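Local coordinates for uncharacterized protein Tm1382 (Thermotoga maritima, PDB 3E57), which is of uncertain function but probably hydrolyses nucleoside diphosphate derivatives, as members of the Nudix family do, at residues P115-A118 / F119-L123. Residues are numbered along the deposited sequence; the frame is centred on the assembly and turned at random.
Sequences PREA and FLKGL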
ATOM      1  N   PRO B 115       5.380 -26.544   4.775  1.00 36.06           N
ATOM      2  CA  PRO B 115       5.012 -25.127   4.886  1.00 35.92           C
ATOM      3  C   PRO B 115       3.524 -24.829   4.675  1.00 35.64           C
ATOM      4  O   PRO B 115       2.940 -24.035   5.415  1.00 35.21           O
ATOM      5  CB  PRO B 115       5.836 -24.474   3.774  1.00 35.83           C
ATOM      6  CG  PRO B 115       7.032 -25.313   3.650  1.00 36.16           C
ATOM      7  CD  PRO B 115       6.583 -26.719   3.936  1.00 36.26           C
ATOM      8  N   ARG B 116       2.932 -25.451   3.661  1.00 35.64           N
ATOM      9  CA  ARG B 116       1.520 -25.266   3.352  1.00 35.77           C
ATOM     10  C   ARG B 116       0.630 -25.821   4.455  1.00 35.68           C
ATOM     11  O   ARG B 116      -0.299 -25.156   4.906  1.00 34.86           O
ATOM     12  CB  ARG B 116       1.199 -25.949   2.031  1.00 35.95           C
ATOM     13  CG  ARG B 116      -0.257 -25.959   1.652  1.00 36.22           C
ATOM     14  CD  ARG B 116      -0.550 -27.098   0.715  1.00 37.20           C
ATOM     15  NE  ARG B 116      -1.685 -26.788  -0.136  1.00 39.01           N
ATOM     16  CZ  ARG B 116      -1.607 -26.170  -1.312  1.00 38.05           C
ATOM     17  NH1 ARG B 116      -0.437 -25.809  -1.837  1.00 38.97           N
ATOM     18  NH2 ARG B 116      -2.717 -25.941  -1.981  1.00 38.39           N
ATOM     19  N   GLU B 117       0.921 -27.050   4.877  1.00 35.52           N
ATOM     20  CA  GLU B 117       0.170 -27.695   5.941  1.00 35.60           C
ATOM     21  C   GLU B 117       0.324 -26.945   7.264  1.00 34.98           C
ATOM     22  O   GLU B 117      -0.654 -26.772   7.993  1.00 34.81           O
ATOM     23  CB  GLU B 117       0.638 -29.147   6.104  1.00 35.72           C
ATOM     24  CG  GLU B 117      -0.147 -29.962   7.122  1.00 36.54           C
ATOM     25  CD  GLU B 117       0.535 -31.273   7.461  1.00 37.48           C
ATOM     26  OE1 GLU B 117       1.428 -31.695   6.691  1.00 40.96           O
ATOM     27  OE2 GLU B 117       0.191 -31.878   8.504  1.00 40.16           O
ATOM     28  N   ALA B 118       1.550 -26.517   7.573  1.00 34.57           N
ATOM     29  CA  ALA B 118       1.826 -25.775   8.808  1.00 34.43           C
ATOM     30  C   ALA B 118       1.103 -24.435   8.780  1.00 34.19           C
ATOM     31  O   ALA B 118       0.549 -24.010   9.791  1.00 33.97           O
ATOM     32  CB  ALA B 118       3.329 -25.554   8.999  1.00 34.05           C
ATOM     33  N   PHE B 119       1.113 -23.789   7.615  1.00 34.31           N
ATOM     34  CA  PHE B 119       0.434 -22.503   7.429  1.00 34.60           C
ATOM     35  C   PHE B 119      -1.050 -22.637   7.730  1.00 34.80           C
ATOM     36  O   PHE B 119      -1.593 -21.897   8.551  1.00 34.62           O
ATOM     37  CB  PHE B 119       0.626 -21.973   6.006  1.00 34.37           C
ATOM     38  CG  PHE B 119      -0.069 -20.651   5.757  1.00 33.89           C
ATOM     39  CD1 PHE B 119       0.593 -19.451   5.969  1.00 33.99           C
ATOM     40  CD2 PHE B 119      -1.392 -20.619   5.332  1.00 33.43           C
ATOM     41  CE1 PHE B 119      -0.049 -18.237   5.755  1.00 33.87           C
ATOM     42  CE2 PHE B 119      -2.047 -19.412   5.122  1.00 34.51           C
ATOM     43  CZ  PHE B 119      -1.366 -18.213   5.326  1.00 33.79           C
ATOM     44  N   LEU B 120      -1.696 -23.603   7.083  1.00 35.32           N
ATOM     45  CA  LEU B 120      -3.137 -23.762   7.208  1.00 35.94           C
ATOM     46  C   LEU B 120      -3.574 -24.082   8.642  1.00 36.40           C
ATOM     47  O   LEU B 120      -4.532 -23.493   9.140  1.00 36.09           O
ATOM     48  CB  LEU B 120      -3.653 -24.803   6.206  1.00 36.06           C
ATOM     49  CG  LEU B 120      -3.529 -24.358   4.738  1.00 36.04           C
ATOM     50  CD1 LEU B 120      -3.934 -25.469   3.783  1.00 35.26           C
ATOM     51  CD2 LEU B 120      -4.349 -23.107   4.473  1.00 35.61           C
ATOM     52  N   LYS B 121      -2.861 -24.978   9.318  1.00 37.15           N
ATOM     53  CA  LYS B 121      -3.181 -25.286  10.722  1.00 37.57           C
ATOM     54  C   LYS B 121      -2.788 -24.140  11.655  1.00 37.78           C
ATOM     55  O   LYS B 121      -3.548 -23.788  12.562  1.00 37.70           O
ATOM     56  CB  LYS B 121      -2.553 -26.611  11.168  1.00 37.95           C
ATOM     57  CG  LYS B 121      -3.414 -27.811  10.792  1.00 38.52           C
ATOM     58  CD  LYS B 121      -2.936 -29.096  11.439  1.00 38.54           C
ATOM     59  CE  LYS B 121      -3.542 -30.331  10.763  1.00 39.67           C
ATOM     60  NZ  LYS B 121      -3.326 -30.355   9.281  1.00 39.58           N
ATOM     61  N   GLY B 122      -1.619 -23.547  11.416  1.00 37.91           N
ATOM     62  CA  GLY B 122      -1.165 -22.386  12.185  1.00 38.47           C
ATOM     63  C   GLY B 122      -2.102 -21.191  12.078  1.00 38.82           C
ATOM     64  O   GLY B 122      -2.333 -20.489  13.061  1.00 38.54           O
ATOM     65  N   LEU B 123      -2.640 -20.974  10.880  1.00 39.44           N
ATOM     66  CA  LEU B 123      -3.691 -19.974  10.647  1.00 39.81           C
ATOM     67  C   LEU B 123      -4.881 -20.187  11.591  1.00 40.36           C
ATOM     68  O   LEU B 123      -5.311 -19.257  12.274  1.00 40.41           O
ATOM     69  CB  LEU B 123      -4.138 -20.042   9.180  1.00 39.89           C
ATOM     70  CG  LEU B 123      -5.374 -19.282   8.682  1.00 39.92           C
ATOM     71  CD1 LEU B 123      -5.159 -17.804   8.763  1.00 38.90           C
ATOM     72  CD2 LEU B 123      -5.719 -19.711   7.245  1.00 39.78           C
TER
HETATM   73  O   HOH W   1      -2.794 -28.273   7.216  1.00 57.93           O
HETATM   74  O   HOH W   2      -0.414 -30.543  10.431  1.00 65.23           O
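Pro115 O accepts a hydrogen bond from Phe119 N (2.9 Å), the first of four successive i to i+4 bonds that also join Arg116 to Leu120, Glu117 to Lys121 and Ala118 to Gly122 in one unbroken alpha-helical run. Along one side of it, Glu117 and Lys121 lie next to each other and point the same way. The glutamate side chain is extended, with CG anti to the backbone N (chi1 -176°), whereas the lysine bends at its last torsion (chi4 54°), turning NZ back toward the glutamate. The salt bridge remains long, 3.9 Å from Glu117 OE2 to Lys121 NZ. A water closes a second link, donating to Glu117 O at 2.7 Å and accepting from Lys121 NZ at 3.0 Å, so that this carbonyl serves both the helix bond and the solvent bridge. One position back, Leu120 brings CG to 3.3 Å from Arg116 O, while its CD1 meets the aliphatic part of the arginine at CG. Beyond CG the arginine chain leads away from the leucine, and its NH2 forms a salt bridge with Glu42, which ties the helix to helix 41-51. Phe119 sends its ring away from the preceding turn into the core, where it packs edge-to-face with Phe44 and touches Val69 and Phe160 of the sheet. These first turns of helix 115-130 are amphipathic; the helix, probably the Nudix helix, packs against the mixed sheet characteristic of the Nudix fold.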